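Local coordinates for CBS domain-containing protein (Pyrococcus horikoshii, PDB 2YZI) that is of uncharacterised function but, as a two-chain assembly whose subunits each carry a pair of CBS domains, may bind adenosine-containing ligands as many relatives do, at residues L18-S30 and L68-R80. Residues are numbered along the deposited sequence; the frame is centred on the assembly and turned at random.
Sequences LGVKPSTSVQEAS and LPYDIPVERIMTR
Ser25 and Pro73 sit opposite each other in a single antiparallel bridge, held by backbone bonds on both sides. Val74 N gives a nearly straight bond to Thr24 O (2.9 Å, 170° at the hydrogen), and Val26 N reaches Ile72 O at 2.9 Å. Ser25 and Pro73 are thus a non-hydrogen-bonded pair, where proline's missing N-H costs nothing and its CA makes a CA-H...O contact with Thr24 O. Gln27 N, next along the helix, makes a more bent bond to Tyr70 O (3.0 Å). Two N-H groups of the first turn of helix 26-35, which lack acceptors within the helix, are thus satisfied by carbonyls of residues 68-80.

Side-chain capping completes that helix start. Ser25 turns OG between its backbone N and carbonyl carbon (chi1 83°), where it accepts from Glu28 N at 3.2 Å as N-cap; an alanine here would probably leave that N-H without its cap and fray the first turn. Thr24 OG1 and N both bind Lys21 O from one face of its plane, fixing the type I turn.

Beneath the bridge, apolar side chains pack together: Val26 and Ile72 lie side by side, and Val26 CG2 is 3.7 Å from both Ile72 CG1 and Ile77 CD1, while Val74 CG1, anti to its carbonyl carbon (chi1 -55°), meets the small Ala29 CB at 3.8 Å. Phe54 of strand 50-55 packs against both Val74 and Ala29. The long Gln27 slants across Tyr70, OE1 near Tyr70 CB rather than over the ring, with amide and ring planes nearly perpendicular.

The loop joining helix 56-64 to strand 84-86 is here fastened to the first CBS motif's strand-to-helix turn, within the tandem CBS pair of a Bateman module.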
ATOM      1  N   LEU B  18      14.260  -4.678   2.379  1.00 29.41           N
ATOM      2  CA  LEU B  18      15.327  -4.274   1.480  1.00 28.42           C
ATOM      3  C   LEU B  18      15.878  -2.884   1.714  1.00 28.21           C
ATOM      4  O   LEU B  18      15.157  -1.963   2.078  1.00 28.18           O
ATOM      5  CB  LEU B  18      14.882  -4.402   0.020  1.00 27.59           C
ATOM      6  CG  LEU B  18      14.808  -5.842  -0.492  1.00 29.21           C
ATOM      7  CD1 LEU B  18      13.565  -6.524   0.070  1.00 29.14           C
ATOM      8  CD2 LEU B  18      14.778  -5.848  -1.999  1.00 28.06           C
ATOM      9  N   GLY B  19      17.176  -2.749   1.492  1.00 27.90           N
ATOM     10  CA  GLY B  19      17.829  -1.472   1.674  1.00 27.38           C
ATOM     11  C   GLY B  19      18.571  -1.015   0.435  1.00 26.22           C
ATOM     12  O   GLY B  19      18.943  -1.819  -0.423  1.00 27.31           O
ATOM     13  N   VAL B  20      18.763   0.293   0.336  1.00 24.74           N
ATOM     14  CA  VAL B  20      19.491   0.885  -0.771  1.00 24.79           C
ATOM     15  C   VAL B  20      20.455   1.884  -0.150  1.00 24.62           C
ATOM     16  O   VAL B  20      20.267   2.298   0.992  1.00 25.08           O
ATOM     17  CB  VAL B  20      18.547   1.626  -1.749  1.00 25.16           C
ATOM     18  CG1 VAL B  20      17.600   0.631  -2.416  1.00 26.35           C
ATOM     19  CG2 VAL B  20      17.758   2.701  -1.013  1.00 23.56           C
ATOM     20  N   LYS B  21      21.493   2.257  -0.883  1.00 24.31           N
ATOM     21  CA  LYS B  21      22.438   3.229  -0.361  1.00 24.22           C
ATOM     22  C   LYS B  21      21.843   4.621  -0.571  1.00 23.99           C
ATOM     23  O   LYS B  21      20.903   4.791  -1.352  1.00 22.79           O
ATOM     24  CB  LYS B  21      23.787   3.099  -1.072  1.00 26.30           C
ATOM     25  CG  LYS B  21      24.504   1.796  -0.778  1.00 28.75           C
ATOM     26  CD  LYS B  21      25.913   1.800  -1.343  1.00 33.95           C
ATOM     27  CE  LYS B  21      26.665   0.529  -0.970  1.00 37.47           C
ATOM     28  NZ  LYS B  21      26.740   0.341   0.505  1.00 40.00           N
ATOM     29  N   PRO B  22      22.370   5.631   0.131  1.00 22.90           N
ATOM     30  CA  PRO B  22      21.879   7.010   0.017  1.00 22.75           C
ATOM     31  C   PRO B  22      21.986   7.579  -1.389  1.00 23.54           C
ATOM     32  O   PRO B  22      21.164   8.404  -1.793  1.00 23.28           O
ATOM     33  CB  PRO B  22      22.755   7.781   1.003  1.00 21.93           C
ATOM     34  CG  PRO B  22      23.129   6.739   2.007  1.00 23.30           C
ATOM     35  CD  PRO B  22      23.416   5.536   1.161  1.00 22.48           C
ATOM     36  N   SER B  23      23.000   7.141  -2.128  1.00 23.21           N
ATOM     37  CA  SER B  23      23.224   7.626  -3.490  1.00 23.94           C
ATOM     38  C   SER B  23      22.312   6.966  -4.534  1.00 24.76           C
ATOM     39  O   SER B  23      22.280   7.386  -5.685  1.00 24.94           O
ATOM     40  CB  SER B  23      24.693   7.424  -3.886  1.00 23.29           C
ATOM     41  OG  SER B  23      25.000   6.052  -4.048  1.00 23.47           O
ATOM     42  N   THR B  24      21.577   5.938  -4.126  1.00 24.35           N
ATOM     43  CA  THR B  24      20.669   5.231  -5.023  1.00 24.35           C
ATOM     44  C   THR B  24      19.626   6.211  -5.567  1.00 24.41           C
ATOM     45  O   THR B  24      19.037   6.974  -4.805  1.00 24.92           O
ATOM     46  CB  THR B  24      19.948   4.099  -4.267  1.00 25.35           C
ATOM     47  OG1 THR B  24      20.919   3.230  -3.674  1.00 23.48           O
ATOM     48  CG2 THR B  24      19.052   3.302  -5.212  1.00 22.64           C
ATOM     49  N   SER B  25      19.396   6.202  -6.875  1.00 22.66           N
ATOM     50  CA  SER B  25      18.415   7.121  -7.445  1.00 23.33           C
ATOM     51  C   SER B  25      16.982   6.633  -7.235  1.00 23.97           C
ATOM     52  O   SER B  25      16.717   5.429  -7.130  1.00 23.66           O
ATOM     53  CB  SER B  25      18.658   7.328  -8.946  1.00 23.50           C
ATOM     54  OG  SER B  25      18.075   6.289  -9.715  1.00 22.88           O
ATOM     55  N   VAL B  26      16.064   7.588  -7.184  1.00 24.02           N
ATOM     56  CA  VAL B  26      14.655   7.289  -6.996  1.00 25.49           C
ATOM     57  C   VAL B  26      14.163   6.323  -8.061  1.00 27.50           C
ATOM     58  O   VAL B  26      13.377   5.426  -7.773  1.00 27.55           O
ATOM     59  CB  VAL B  26      13.811   8.578  -7.033  1.00 25.25           C
ATOM     60  CG1 VAL B  26      12.334   8.239  -7.040  1.00 24.81           C
ATOM     61  CG2 VAL B  26      14.144   9.442  -5.824  1.00 24.91           C
ATOM     62  N   GLN B  27      14.648   6.489  -9.288  1.00 29.28           N
ATOM     63  CA  GLN B  27      14.236   5.614 -10.375  1.00 29.38           C
ATOM     64  C   GLN B  27      14.674   4.171 -10.129  1.00 29.29           C
ATOM     65  O   GLN B  27      13.901   3.240 -10.345  1.00 31.23           O
ATOM     66  CB  GLN B  27      14.803   6.110 -11.701  1.00 30.78           C
ATOM     67  CG  GLN B  27      13.953   5.707 -12.890  1.00 33.32           C
ATOM     68  CD  GLN B  27      14.572   6.095 -14.219  1.00 34.21           C
ATOM     69  OE1 GLN B  27      14.944   7.249 -14.433  1.00 36.48           O
ATOM     70  NE2 GLN B  27      14.675   5.129 -15.124  1.00 35.19           N
ATOM     71  N   GLU B  28      15.906   3.982  -9.668  1.00 28.73           N
ATOM     72  CA  GLU B  28      16.412   2.640  -9.391  1.00 26.67           C
ATOM     73  C   GLU B  28      15.695   2.027  -8.191  1.00 26.42           C
ATOM     74  O   GLU B  28      15.303   0.860  -8.221  1.00 25.43           O
ATOM     75  CB  GLU B  28      17.919   2.691  -9.137  1.00 27.52           C
ATOM     76  CG  GLU B  28      18.515   1.408  -8.576  1.00 30.41           C
ATOM     77  CD  GLU B  28      17.962   0.149  -9.226  1.00 32.82           C
ATOM     78  OE1 GLU B  28      17.683   0.165 -10.444  1.00 34.60           O
ATOM     79  OE2 GLU B  28      17.817  -0.870  -8.520  1.00 34.83           O
ATOM     80  N   ALA B  29      15.533   2.812  -7.132  1.00 24.86           N
ATOM     81  CA  ALA B  29      14.836   2.339  -5.945  1.00 24.35           C
ATOM     82  C   ALA B  29      13.413   1.904  -6.342  1.00 24.51           C
ATOM     83  O   ALA B  29      12.898   0.895  -5.852  1.00 23.14           O
ATOM     84  CB  ALA B  29      14.783   3.446  -4.898  1.00 25.78           C
ATOM     85  N   SER B  30      12.787   2.661  -7.241  1.00 24.15           N
ATOM     86  CA  SER B  30      11.442   2.325  -7.703  1.00 23.89           C
ATOM     87  C   SER B  30      11.407   0.962  -8.391  1.00 24.20           C
ATOM     88  O   SER B  30      10.491   0.173  -8.169  1.00 23.11           O
ATOM     89  CB  SER B  30      10.913   3.389  -8.674  1.00 23.38           C
ATOM     90  OG  SER B  30      10.562   4.582  -7.997  1.00 24.30           O
ATOM     91  N   LEU B  68      10.277  16.824  -9.766  1.00 48.05           N
ATOM     92  CA  LEU B  68      11.713  16.681  -9.619  1.00 48.13           C
ATOM     93  C   LEU B  68      12.211  15.548 -10.494  1.00 47.73           C
ATOM     94  O   LEU B  68      11.462  14.638 -10.833  1.00 48.33           O
ATOM     95  CB  LEU B  68      12.066  16.388  -8.162  1.00 47.04           C
ATOM     96  CG  LEU B  68      11.570  17.434  -7.167  1.00 47.58           C
ATOM     97  CD1 LEU B  68      11.871  16.978  -5.748  1.00 47.35           C
ATOM     98  CD2 LEU B  68      12.229  18.773  -7.464  1.00 48.66           C
ATOM     99  N   PRO B  69      13.487  15.607 -10.888  1.00 47.71           N
ATOM    100  CA  PRO B  69      14.096  14.576 -11.731  1.00 47.33           C
ATOM    101  C   PRO B  69      13.950  13.192 -11.103  1.00 46.83           C
ATOM    102  O   PRO B  69      13.938  13.058  -9.882  1.00 47.26           O
ATOM    103  CB  PRO B  69      15.551  15.022 -11.813  1.00 47.17           C
ATOM    104  CG  PRO B  69      15.419  16.521 -11.802  1.00 47.96           C
ATOM    105  CD  PRO B  69      14.398  16.753 -10.714  1.00 46.71           C
ATOM    106  N   TYR B  70      13.845  12.173 -11.945  1.00 46.72           N
ATOM    107  CA  TYR B  70      13.698  10.798 -11.483  1.00 47.17           C
ATOM    108  C   TYR B  70      15.062  10.226 -11.137  1.00 45.85           C
ATOM    109  O   TYR B  70      15.166   9.114 -10.616  1.00 45.47           O
ATOM    110  CB  TYR B  70      13.048   9.943 -12.574  1.00 49.73           C
ATOM    111  CG  TYR B  70      11.652  10.381 -12.959  1.00 52.31           C
ATOM    112  CD1 TYR B  70      11.161  11.635 -12.589  1.00 53.97           C
ATOM    113  CD2 TYR B  70      10.831   9.556 -13.724  1.00 53.63           C
ATOM    114  CE1 TYR B  70       9.895  12.060 -12.971  1.00 55.30           C
ATOM    115  CE2 TYR B  70       9.562   9.971 -14.117  1.00 55.16           C
ATOM    116  CZ  TYR B  70       9.099  11.224 -13.737  1.00 55.63           C
ATOM    117  OH  TYR B  70       7.850  11.650 -14.131  1.00 57.02           O
ATOM    118  N   ASP B  71      16.105  10.997 -11.431  1.00 43.85           N
ATOM    119  CA  ASP B  71      17.470  10.571 -11.161  1.00 41.95           C
ATOM    120  C   ASP B  71      18.019  11.076  -9.830  1.00 39.35           C
ATOM    121  O   ASP B  71      19.161  10.772  -9.487  1.00 39.75           O
ATOM    122  CB  ASP B  71      18.408  11.018 -12.293  1.00 43.22           C
ATOM    123  CG  ASP B  71      18.459  12.535 -12.460  1.00 44.51           C
ATOM    124  OD1 ASP B  71      18.664  13.257 -11.458  1.00 45.32           O
ATOM    125  OD2 ASP B  71      18.305  13.011 -13.602  1.00 47.06           O
ATOM    126  N   ILE B  72      17.232  11.847  -9.082  1.00 35.53           N
ATOM    127  CA  ILE B  72      17.729  12.352  -7.806  1.00 33.69           C
ATOM    128  C   ILE B  72      17.927  11.227  -6.792  1.00 31.32           C
ATOM    129  O   ILE B  72      17.175  10.252  -6.766  1.00 31.83           O
ATOM    130  CB  ILE B  72      16.788  13.412  -7.171  1.00 33.33           C
ATOM    131  CG1 ILE B  72      15.466  12.765  -6.747  1.00 34.73           C
ATOM    132  CG2 ILE B  72      16.558  14.553  -8.150  1.00 33.88           C
ATOM    133  CD1 ILE B  72      14.596  13.650  -5.890  1.00 33.82           C
ATOM    134  N   PRO B  73      18.958  11.346  -5.944  1.00 29.67           N
ATOM    135  CA  PRO B  73      19.217  10.314  -4.937  1.00 28.11           C
ATOM    136  C   PRO B  73      18.128  10.318  -3.867  1.00 25.47           C
ATOM    137  O   PRO B  73      17.707  11.377  -3.405  1.00 24.68           O
ATOM    138  CB  PRO B  73      20.580  10.715  -4.392  1.00 29.13           C
ATOM    139  CG  PRO B  73      20.529  12.217  -4.472  1.00 28.96           C
ATOM    140  CD  PRO B  73      19.948  12.433  -5.850  1.00 29.83           C
ATOM    141  N   VAL B  74      17.668   9.128  -3.492  1.00 24.54           N
ATOM    142  CA  VAL B  74      16.622   8.967  -2.482  1.00 21.55           C
ATOM    143  C   VAL B  74      16.935   9.713  -1.182  1.00 22.12           C
ATOM    144  O   VAL B  74      16.054   9.971  -0.364  1.00 18.91           O
ATOM    145  CB  VAL B  74      16.419   7.478  -2.160  1.00 22.03           C
ATOM    146  CG1 VAL B  74      16.135   6.716  -3.433  1.00 21.53           C
ATOM    147  CG2 VAL B  74      17.644   6.918  -1.484  1.00 18.32           C
ATOM    148  N   GLU B  75      18.200  10.050  -0.998  1.00 22.22           N
ATOM    149  CA  GLU B  75      18.627  10.765   0.192  1.00 24.67           C
ATOM    150  C   GLU B  75      17.852  12.076   0.300  1.00 25.40           C
ATOM    151  O   GLU B  75      17.582  12.571   1.397  1.00 25.65           O
ATOM    152  CB  GLU B  75      20.129  11.041   0.110  1.00 24.91           C
ATOM    153  CG  GLU B  75      20.666  11.919   1.215  1.00 31.06           C
ATOM    154  CD  GLU B  75      22.136  12.243   1.041  1.00 32.60           C
ATOM    155  OE1 GLU B  75      22.961  11.305   1.028  1.00 33.20           O
ATOM    156  OE2 GLU B  75      22.466  13.438   0.923  1.00 35.18           O
ATOM    157  N   ARG B  76      17.474  12.615  -0.851  1.00 25.12           N
ATOM    158  CA  ARG B  76      16.750  13.876  -0.918  1.00 26.84           C
ATOM    159  C   ARG B  76      15.264  13.808  -0.583  1.00 26.24           C
ATOM    160  O   ARG B  76      14.626  14.847  -0.420  1.00 25.25           O
ATOM    161  CB  ARG B  76      16.925  14.488  -2.308  1.00 29.38           C
ATOM    162  CG  ARG B  76      18.347  14.897  -2.604  1.00 34.22           C
ATOM    163  CD  ARG B  76      18.474  15.577  -3.951  1.00 38.40           C
ATOM    164  NE  ARG B  76      17.526  16.677  -4.112  1.00 42.00           N
ATOM    165  CZ  ARG B  76      17.336  17.651  -3.225  1.00 43.39           C
ATOM    166  NH1 ARG B  76      18.030  17.670  -2.094  1.00 43.99           N
ATOM    167  NH2 ARG B  76      16.449  18.610  -3.473  1.00 43.13           N
ATOM    168  N   ILE B  77      14.719  12.597  -0.475  1.00 25.05           N
ATOM    169  CA  ILE B  77      13.302  12.435  -0.176  1.00 26.03           C
ATOM    170  C   ILE B  77      13.001  11.491   0.973  1.00 27.24           C
ATOM    171  O   ILE B  77      11.837  11.289   1.315  1.00 25.86           O
ATOM    172  CB  ILE B  77      12.521  11.909  -1.392  1.00 26.10           C
ATOM    173  CG1 ILE B  77      13.047  10.531  -1.796  1.00 26.30           C
ATOM    174  CG2 ILE B  77      12.616  12.894  -2.524  1.00 27.59           C
ATOM    175  CD1 ILE B  77      12.128   9.775  -2.724  1.00 27.01           C
HETATM  176  N   MSE B  78      14.036  10.902   1.561  1.00 29.34           N
HETATM  177  CA  MSE B  78      13.843   9.969   2.667  1.00 25.72           C
HETATM  178  C   MSE B  78      13.571  10.664   3.998  1.00 24.95           C
HETATM  179  O   MSE B  78      13.952  11.815   4.191  1.00 23.17           O
HETATM  180  CB  MSE B  78      15.075   9.077   2.818  1.00 24.68           C
HETATM  181  CG  MSE B  78      16.302   9.805   3.296  1.00 25.86           C
HETATM  182 SE   MSE B  78      17.850   8.655   3.277  1.00 27.54          SE
HETATM  183  CE  MSE B  78      18.946   9.632   4.569  1.00 24.90           C
ATOM    184  N   THR B  79      12.897   9.956   4.903  1.00 23.95           N
ATOM    185  CA  THR B  79      12.595  10.481   6.234  1.00 26.13           C
ATOM    186  C   THR B  79      13.725   9.978   7.114  1.00 25.08           C
ATOM    187  O   THR B  79      14.137   8.825   6.991  1.00 27.19           O
ATOM    188  CB  THR B  79      11.243   9.954   6.784  1.00 26.57           C
ATOM    189  OG1 THR B  79      11.187   8.528   6.660  1.00 31.16           O
ATOM    190  CG2 THR B  79      10.088  10.564   6.025  1.00 28.02           C
ATOM    191  N   ARG B  80      14.224  10.829   8.001  1.00 23.40           N
ATOM    192  CA  ARG B  80      15.348  10.441   8.836  1.00 22.18           C
ATOM    193  C   ARG B  80      15.091  10.049  10.297  1.00 23.36           C
ATOM    194  O   ARG B  80      15.914  10.298  11.178  1.00 23.02           O
ATOM    195  CB  ARG B  80      16.429  11.520   8.749  1.00 20.37           C
ATOM    196  CG  ARG B  80      16.997  11.698   7.341  1.00 18.17           C
ATOM    197  CD  ARG B  80      18.131  12.738   7.325  1.00 17.92           C
ATOM    198  NE  ARG B  80      18.827  12.789   6.043  1.00 17.22           N
ATOM    199  CZ  ARG B  80      18.317  13.306   4.932  1.00 17.49           C
ATOM    200  NH1 ARG B  80      17.099  13.825   4.940  1.00 14.72           N
ATOM    201  NH2 ARG B  80      19.032  13.312   3.816  1.00 15.66           N
TER